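Local coordinates for pyruvate kinase 1 (Trypanosoma brucei brucei, PDB 4KCT), which catalyses the phosphate transfer from phosphoenolpyruvate to ADP that gives pyruvate and ATP, and also has an intrinsic decarboxylase activity, at residues A[44-49]-A[77-82]; A[33-38]-A[68-73]; A[19-24]-A[434-439]. One frame throughout, in Å; residues are numbered along the deposited sequence. Where two conformers were deposited one is given.

Contact 1 (A[44-49]-A[77-82])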
loop_
_atom_site.group_PDB
_atom_site.type_symbol
_atom_site.label_atom_id
_atom_site.label_comp_id
_atom_site.label_asym_id
_atom_site.label_seq_id
_atom_site.Cartn_x
_atom_site.Cartn_y
_atom_site.Cartn_z
ATOM N N SER A 44 32.899 9.451 -24.855
ATOM C CA SER A 44 31.766 10.301 -24.484
ATOM C C SER A 44 30.609 9.509 -23.861
ATOM O O SER A 44 29.753 10.090 -23.159
ATOM C CB SER A 44 31.264 11.091 -25.697
ATOM O OG SER A 44 32.255 11.995 -26.164
ATOM N N GLY A 45 30.541 8.211 -24.167
ATOM C CA GLY A 45 29.533 7.330 -23.554
ATOM C C GLY A 45 28.748 6.405 -24.475
ATOM O O GLY A 45 27.805 5.725 -24.032
ATOM N N MET A 46 29.188 6.248 -25.718
ATOM C CA MET A 46 28.526 5.283 -26.600
ATOM C C MET A 46 28.802 3.864 -26.097
ATOM O O MET A 46 29.955 3.518 -25.872
ATOM C CB MET A 46 29.055 5.386 -28.021
ATOM C CG MET A 46 28.484 4.286 -28.909
ATOM S SD MET A 46 29.023 4.326 -30.659
ATOM C CE MET A 46 30.767 3.939 -30.513
ATOM N N SER A 47 27.753 3.057 -25.929
ATOM C CA SER A 47 27.908 1.619 -25.622
ATOM C C SER A 47 27.654 0.715 -26.821
ATOM O O SER A 47 28.109 -0.427 -26.837
ATOM C CB SER A 47 26.968 1.200 -24.481
ATOM O OG SER A 47 27.429 1.753 -23.256
ATOM N N VAL A 48 26.792 1.155 -27.743
ATOM C CA VAL A 48 26.430 0.316 -28.924
ATOM C C VAL A 48 26.444 1.205 -30.147
ATOM O O VAL A 48 25.951 2.334 -30.091
ATOM C CB VAL A 48 25.014 -0.273 -28.812
ATOM C CG1 VAL A 48 24.618 -0.985 -30.123
ATOM C CG2 VAL A 48 24.905 -1.224 -27.590
ATOM N N ALA A 49 27.099 0.734 -31.216
ATOM C CA ALA A 49 27.131 1.438 -32.484
ATOM C C ALA A 49 26.060 0.883 -33.431
ATOM O O ALA A 49 26.000 -0.325 -33.684
ATOM C CB ALA A 49 28.521 1.325 -33.121
ATOM N N LEU A 77 37.757 -1.497 -24.764
ATOM C CA LEU A 77 36.317 -1.549 -24.482
ATOM C C LEU A 77 35.631 -2.666 -25.260
ATOM O O LEU A 77 36.056 -3.024 -26.351
ATOM C CB LEU A 77 35.675 -0.221 -24.837
ATOM C CG LEU A 77 36.237 0.992 -24.096
ATOM C CD1 LEU A 77 35.558 2.272 -24.586
ATOM C CD2 LEU A 77 36.047 0.824 -22.596
ATOM N N HIS A 78 34.479 -3.093 -24.759
ATOM C CA HIS A 78 33.609 -4.008 -25.471
ATOM C C HIS A 78 32.434 -3.213 -25.945
ATOM O O HIS A 78 31.669 -2.698 -25.120
ATOM C CB HIS A 78 33.107 -5.071 -24.499
ATOM C CG HIS A 78 34.202 -5.914 -23.915
ATOM N ND1 HIS A 78 34.954 -6.744 -24.667
ATOM C CD2 HIS A 78 34.674 -6.030 -22.609
ATOM C CE1 HIS A 78 35.881 -7.335 -23.891
ATOM N NE2 HIS A 78 35.676 -6.940 -22.624
ATOM N N ILE A 79 32.330 -3.009 -27.256
ATOM C CA ILE A 79 31.254 -2.176 -27.812
ATOM C C ILE A 79 30.341 -3.033 -28.701
ATOM O O ILE A 79 30.827 -3.760 -29.556
ATOM C CB ILE A 79 31.839 -1.009 -28.633
ATOM C CG1 ILE A 79 32.730 -0.127 -27.732
ATOM C CG2 ILE A 79 30.744 -0.236 -29.380
ATOM C CD1 ILE A 79 31.995 0.566 -26.596
ATOM N N GLY A 80 29.029 -2.991 -28.438
ATOM C CA GLY A 80 28.071 -3.741 -29.231
ATOM C C GLY A 80 27.982 -3.153 -30.634
ATOM O O GLY A 80 28.059 -1.935 -30.811
ATOM N N ILE A 81 27.743 -4.007 -31.624
ATOM C CA ILE A 81 27.470 -3.542 -32.976
ATOM C C ILE A 81 26.080 -4.031 -33.427
ATOM O O ILE A 81 25.770 -5.229 -33.339
ATOM C CB ILE A 81 28.557 -4.022 -33.976
ATOM C CG1 ILE A 81 29.905 -3.365 -33.663
ATOM C CG2 ILE A 81 28.140 -3.684 -35.414
ATOM C CD1 ILE A 81 31.090 -3.946 -34.460
ATOM N N ALA A 82 25.204 -3.080 -33.761
ATOM C CA ALA A 82 23.829 -3.396 -34.132
ATOM C C ALA A 82 23.599 -3.135 -35.602
ATOM O O ALA A 82 23.972 -2.086 -36.116
ATOM C CB ALA A 82 22.826 -2.573 -33.281
#
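Val48 and Ala49 pair in parallel with Gly80 and Ile81, joining strands 46-52 and 80-84, the second and third staves of the eight-stranded TIM barrel. Helix 58-75 makes the crossover of this beta-alpha-beta unit. Three backbone hydrogen bonds link the edges: Gly80 N to Ser47 O (3.2 Å), Ala49 N to Gly80 O (2.9 Å) and Ala82 N to Ala49 O (2.9 Å), the last almost straight at 177°. Gly80 O also receives the CA-H of Val48. Val48 turns its CG1 anti to the backbone N (chi1 173°), which sets that methyl 3.6 Å from Gly80 O and 4.0 Å from Ala82 CB. Gly80 suits its place because Val48 CG2 already fills the space beside it. Ala49 and Ile81 point to the opposite face, where both pack on Val68 of the helix, and the small Ala49 lets that helix lie close. At the strand entrance Ile79 covers the Ser47 carbonyl, its CG2 3.7 Å from Ser47 O, while its CD1 meets Met46 O. The hydrogen bonds across this seam are all main-chain to main-chain, and the side chains add apolar packing; Ile81 N, which points away from strand 46-52, is met by the carboxylate of Asp207.

Contact 2 (A[33-38]-A[68-73])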
loop_
_atom_site.group_PDB
_atom_site.type_symbol
_atom_site.label_atom_id
_atom_site.label_comp_id
_atom_site.label_asym_id
_atom_site.label_seq_id
_atom_site.Cartn_x
_atom_site.Cartn_y
_atom_site.Cartn_z
ATOM N N GLN A 33 32.260 8.181 -38.474
ATOM C CA GLN A 33 32.754 6.876 -38.925
ATOM C C GLN A 33 34.257 6.625 -38.699
ATOM O O GLN A 33 34.707 5.476 -38.694
ATOM C CB GLN A 33 32.373 6.588 -40.382
ATOM C CG GLN A 33 32.506 5.108 -40.738
ATOM C CD GLN A 33 32.267 4.841 -42.214
ATOM O OE1 GLN A 33 32.799 5.543 -43.072
ATOM N NE2 GLN A 33 31.398 3.897 -42.510
ATOM N N SER A 34 35.044 7.686 -38.618
ATOM C CA SER A 34 36.486 7.518 -38.531
ATOM C C SER A 34 36.863 6.878 -37.189
ATOM O O SER A 34 36.131 7.003 -36.194
ATOM C CB SER A 34 37.206 8.864 -38.707
ATOM O OG SER A 34 37.028 9.685 -37.561
ATOM N N VAL A 35 37.999 6.195 -37.152
ATOM C CA VAL A 35 38.435 5.583 -35.908
ATOM C C VAL A 35 38.577 6.640 -34.801
ATOM O O VAL A 35 38.208 6.403 -33.648
ATOM C CB VAL A 35 39.756 4.817 -36.096
ATOM C CG1 VAL A 35 40.315 4.360 -34.761
ATOM C CG2 VAL A 35 39.537 3.637 -37.044
ATOM N N GLU A 36 39.116 7.801 -35.148
ATOM C CA GLU A 36 39.273 8.824 -34.149
ATOM C C GLU A 36 37.913 9.350 -33.662
ATOM O O GLU A 36 37.726 9.545 -32.458
ATOM C CB GLU A 36 40.175 9.953 -34.637
ATOM C CG GLU A 36 41.176 10.429 -33.592
ATOM C CD GLU A 36 42.142 9.337 -33.144
ATOM O OE1 GLU A 36 42.396 9.226 -31.925
ATOM O OE2 GLU A 36 42.672 8.605 -34.006
ATOM N N ALA A 37 36.952 9.511 -34.570
ATOM C CA ALA A 37 35.637 9.978 -34.157
ATOM C C ALA A 37 34.994 8.942 -33.248
ATOM O O ALA A 37 34.295 9.294 -32.290
ATOM C CB ALA A 37 34.735 10.263 -35.364
ATOM N N LEU A 38 35.163 7.668 -33.588
ATOM C CA LEU A 38 34.550 6.601 -32.804
ATOM C C LEU A 38 35.146 6.520 -31.409
ATOM O O LEU A 38 34.443 6.254 -30.449
ATOM C CB LEU A 38 34.668 5.252 -33.519
ATOM C CG LEU A 38 33.732 5.109 -34.741
ATOM C CD1 LEU A 38 34.143 3.946 -35.644
ATOM C CD2 LEU A 38 32.269 4.999 -34.322
ATOM N N VAL A 68 34.934 0.509 -35.733
ATOM C CA VAL A 68 34.396 0.361 -34.363
ATOM C C VAL A 68 35.279 -0.617 -33.590
ATOM O O VAL A 68 35.734 -0.319 -32.482
ATOM C CB VAL A 68 32.939 -0.168 -34.350
ATOM C CG1 VAL A 68 32.561 -0.664 -32.949
ATOM C CG2 VAL A 68 31.960 0.919 -34.799
ATOM N N ARG A 69 35.640 -1.728 -34.232
ATOM C CA ARG A 69 36.502 -2.712 -33.580
ATOM C C ARG A 69 37.926 -2.199 -33.292
ATOM O O ARG A 69 38.455 -2.401 -32.198
ATOM C CB ARG A 69 36.524 -4.014 -34.374
ATOM C CG ARG A 69 35.206 -4.750 -34.257
ATOM C CD ARG A 69 35.068 -5.856 -35.279
ATOM N NE ARG A 69 33.818 -6.563 -35.055
ATOM C CZ ARG A 69 33.298 -7.445 -35.897
ATOM N NH1 ARG A 69 33.911 -7.701 -37.050
ATOM N NH2 ARG A 69 32.123 -8.012 -35.620
ATOM N N ALA A 70 38.488 -1.450 -34.228
ATOM C CA ALA A 70 39.809 -0.831 -34.005
ATOM C C ALA A 70 39.769 0.227 -32.877
ATOM O O ALA A 70 40.648 0.269 -32.026
ATOM C CB ALA A 70 40.320 -0.213 -35.286
ATOM N N ALA A 71 38.739 1.063 -32.875
ATOM C CA ALA A 71 38.581 2.062 -31.828
ATOM C C ALA A 71 38.385 1.385 -30.456
ATOM O O ALA A 71 39.023 1.763 -29.457
ATOM C CB ALA A 71 37.400 2.987 -32.148
ATOM N N ALA A 72 37.509 0.384 -30.405
ATOM C CA ALA A 72 37.248 -0.296 -29.145
ATOM C C ALA A 72 38.514 -1.008 -28.613
ATOM O O ALA A 72 38.780 -0.995 -27.399
ATOM C CB ALA A 72 36.096 -1.277 -29.293
ATOM N N ALA A 73 39.276 -1.639 -29.518
ATOM C CA ALA A 73 40.480 -2.372 -29.121
ATOM C C ALA A 73 41.528 -1.410 -28.588
ATOM O O ALA A 73 42.113 -1.637 -27.526
ATOM C CB ALA A 73 41.041 -3.172 -30.298
#
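Leu38 lays its CD1 over the backbone of Val68, 3.5 Å from Val68 N, and presses the same methyl against Val68 CG2 at 3.8 Å. This is packing between successive outer helices of the TIM barrel, 35-44 and 58-75, and no hydrogen bond passes between the two segments. The Leu38 and Val68 side chains cross at about a right angle, and both leucine methyls come up to the valine's CG2 branch. That branch lies beside the Val68 backbone N, with CG1 anti to it (chi1 165°). Further along, Ala71 lets the backbones approach: its CB touches Leu38 CB and also Val35 O, each at 3.8 Å. A short side chain fits here because the other helix comes so near. Val35 spreads its two methyls over consecutive alanines, CG1 4.1 Å from Ala71 CB and CG2 against Ala70 CB. Behind the interface Arg69 packs on Ile81 of strand 80-84, which ties helix 58-75 to the barrel wall, and Met42 of helix 35-44 continues the seam along Ala71 and Ala72. Helix 35-44 starts beside the contact, where Ser34 is the N-cap: its OG accepts a hydrogen bond from Ala37 N at 3.0 Å.

Contact 3 (A[19-24]-A[434-439])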
loop_
_atom_site.group_PDB
_atom_site.type_symbol
_atom_site.label_atom_id
_atom_site.label_comp_id
_atom_site.label_asym_id
_atom_site.label_seq_id
_atom_site.Cartn_x
_atom_site.Cartn_y
_atom_site.Cartn_z
ATOM N N HIS A 19 28.079 6.379 -11.085
ATOM C CA HIS A 19 28.143 5.366 -12.140
ATOM C C HIS A 19 26.854 5.304 -12.912
ATOM O O HIS A 19 25.815 4.951 -12.373
ATOM C CB HIS A 19 28.481 3.999 -11.545
ATOM C CG HIS A 19 29.660 4.036 -10.604
ATOM N ND1 HIS A 19 30.899 4.442 -11.005
ATOM C CD2 HIS A 19 29.742 3.828 -9.215
ATOM C CE1 HIS A 19 31.729 4.478 -9.926
ATOM N NE2 HIS A 19 31.018 4.127 -8.834
ATOM N N ARG A 20 26.916 5.682 -14.175
ATOM C CA ARG A 20 25.705 5.815 -14.981
ATOM C C ARG A 20 25.173 4.407 -15.251
ATOM O O ARG A 20 25.904 3.551 -15.741
ATOM C CB ARG A 20 26.053 6.505 -16.317
ATOM C CG ARG A 20 24.933 6.474 -17.353
ATOM C CD ARG A 20 25.198 7.516 -18.447
ATOM N NE ARG A 20 26.544 7.388 -19.026
ATOM C CZ ARG A 20 26.866 6.447 -19.923
ATOM N NH1 ARG A 20 25.920 5.615 -20.376
ATOM N NH2 ARG A 20 28.053 6.454 -20.502
ATOM N N ALA A 21 23.887 4.195 -14.997
ATOM C CA ALA A 21 23.271 2.886 -15.194
ATOM C C ALA A 21 22.747 2.697 -16.614
ATOM O O ALA A 21 22.779 1.583 -17.154
ATOM C CB ALA A 21 22.144 2.692 -14.192
ATOM N N ASN A 22 22.159 3.750 -17.190
ATOM C CA ASN A 22 21.543 3.606 -18.520
ATOM C C ASN A 22 22.563 3.632 -19.651
ATOM O O ASN A 22 23.720 4.048 -19.463
ATOM C CB ASN A 22 20.458 4.693 -18.753
ATOM C CG ASN A 22 19.343 4.608 -17.752
ATOM O OD1 ASN A 22 19.390 5.270 -16.696
ATOM N ND2 ASN A 22 18.405 3.679 -17.983
ATOM N N ARG A 23 22.154 3.132 -20.817
ATOM C CA ARG A 23 23.103 2.872 -21.903
ATOM C C ARG A 23 22.695 3.662 -23.146
ATOM O O ARG A 23 21.511 3.880 -23.380
ATOM C CB ARG A 23 23.167 1.364 -22.220
ATOM C CG ARG A 23 23.674 0.521 -21.026
ATOM C CD ARG A 23 25.139 0.831 -20.745
ATOM N NE ARG A 23 25.614 0.154 -19.525
ATOM C CZ ARG A 23 25.929 0.784 -18.383
ATOM N NH1 ARG A 23 25.700 2.095 -18.245
ATOM N NH2 ARG A 23 26.363 0.083 -17.341
ATOM N N ILE A 24 23.694 4.050 -23.951
ATOM C CA ILE A 24 23.488 4.945 -25.093
ATOM C C ILE A 24 23.865 4.233 -26.415
ATOM O O ILE A 24 24.964 3.682 -26.551
ATOM C CB ILE A 24 24.315 6.243 -24.929
ATOM C CG1 ILE A 24 23.859 6.981 -23.662
ATOM C CG2 ILE A 24 24.195 7.136 -26.177
ATOM C CD1 ILE A 24 24.805 8.108 -23.234
ATOM N N VAL A 434 23.274 -3.437 -23.989
ATOM C CA VAL A 434 21.892 -2.913 -23.968
ATOM C C VAL A 434 21.144 -3.114 -22.646
ATOM O O VAL A 434 19.959 -2.842 -22.563
ATOM C CB VAL A 434 21.025 -3.396 -25.139
ATOM C CG1 VAL A 434 21.599 -2.908 -26.460
ATOM C CG2 VAL A 434 20.911 -4.919 -25.133
ATOM N N THR A 435 21.848 -3.539 -21.603
ATOM C CA THR A 435 21.169 -3.898 -20.372
ATOM C C THR A 435 21.586 -2.985 -19.240
ATOM O O THR A 435 22.784 -2.788 -18.995
ATOM C CB THR A 435 21.425 -5.376 -20.022
ATOM O OG1 THR A 435 20.609 -6.187 -20.886
ATOM C CG2 THR A 435 21.043 -5.654 -18.590
ATOM N N ARG A 436 20.594 -2.359 -18.593
ATOM C CA ARG A 436 20.867 -1.325 -17.599
ATOM C C ARG A 436 21.851 -1.834 -16.531
ATOM O O ARG A 436 21.652 -2.935 -15.979
ATOM C CB ARG A 436 19.546 -0.889 -16.943
ATOM C CG ARG A 436 19.680 0.268 -15.936
ATOM C CD ARG A 436 18.304 0.571 -15.320
ATOM N NE ARG A 436 18.371 1.638 -14.321
ATOM C CZ ARG A 436 18.671 1.449 -13.032
ATOM N NH1 ARG A 436 18.736 2.495 -12.220
ATOM N NH2 ARG A 436 18.897 0.220 -12.552
ATOM N N SER A 437 22.827 -0.983 -16.158
ATOM C CA SER A 437 23.719 -1.209 -14.959
ATOM C C SER A 437 24.920 -2.126 -15.171
ATOM O O SER A 437 25.817 -2.151 -14.343
ATOM C CB SER A 437 22.926 -1.741 -13.757
ATOM O OG SER A 437 21.792 -0.948 -13.531
ATOM N N VAL A 438 24.879 -2.963 -16.202
ATOM C CA VAL A 438 25.852 -4.051 -16.338
ATOM C C VAL A 438 27.149 -3.523 -16.907
ATOM O O VAL A 438 27.133 -2.648 -17.792
ATOM C CB VAL A 438 25.322 -5.205 -17.231
ATOM C CG1 VAL A 438 26.406 -6.250 -17.444
ATOM C CG2 VAL A 438 24.120 -5.853 -16.558
ATOM N N VAL A 439 28.255 -3.919 -16.274
ATOM C CA VAL A 439 29.591 -3.633 -16.781
ATOM C C VAL A 439 30.323 -4.977 -16.873
ATOM O O VAL A 439 30.363 -5.722 -15.896
ATOM C CB VAL A 439 30.355 -2.695 -15.814
ATOM C CG1 VAL A 439 31.770 -2.437 -16.325
ATOM C CG2 VAL A 439 29.608 -1.367 -15.668
HETATM O O HOH W 1 18.234 4.594 -14.347
HETATM O O HOH W 2 26.696 0.466 -14.088
HETATM O O HOH W 3 25.709 -2.459 -20.101
#
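Arg23 reaches from the first barrel strand into the turn at 435-438, joining the barrel domain to the alpha/beta domain. Its CB points toward that turn, and CG passes 4.0 Å from Thr435 O. CD lies beside Ser47 OG of the adjoining barrel strand. The bend at chi2 (-67°) swings the rest of the chain along the turn. NE then meets water 3, which also lies 2.7 Å from Val438 O. NH2 gives one N-H to Val438 O (2.9 Å, 162°), a carbonyl that sits at the guanidinium edge although the donor stands above that carbonyl's own plane. The second N-H of NH2 makes a longer bond (3.3 Å) to water 2, which is bonded in turn to Ser437 O. NH1 points back into its own segment, to Arg20 O (2.9 Å) and Asn22 O (3.0 Å). Five bonds therefore use all five N-H groups and fix the rotation of this buried cation, and the carbonyl oxygens gathered round it probably help to stabilise its charge.

The backbones also join directly, Ser437 N donating to Ala21 O at 2.8 Å. Ser437 is the third residue of a type II turn and has positive phi. The small Ala21 fits against one face of Arg436, whose extended chain carries the guanidinium past it and whose chi4 of -86° turns that face to Ala21 CB, 3.7 Å off the plane and toward the rim. Arg436 NE is linked through water 1 to Asn22 OD1, and its NH2 bonds to Pro415 O.

Round about, Arg23 pairs by its backbone with Val328 of barrel strand 327-330, while Ser437 and Val439 pair with Ile419 of strand 419-423. Helix 340-356 covers Arg20, and helix 405-412 packs on Thr435.

In the fold
Contacts 1 and 2, at the start of the TIM barrel, have centres about 10 Å apart, and their segments alternate along the chain: helix 35-44, strand 46-52, helix 58-75, strand 80-84. They touch where helix 58-75 packs on the strands, with a probable Leu77 N to Ala72 O hydrogen bond. The centre of contact 3 lies about 11 Å from that of contact 1, which it touches, and about 21 Å from that of contact 2, which it does not. Its strand 23-27 neighbours 46-52 in the barrel sheet, and its segments, some 410 residues apart, enclose both others. Contacts 1 and 2 thus build one side of the catalytic barrel; contact 3 joins it to the fructose bisphosphate domain.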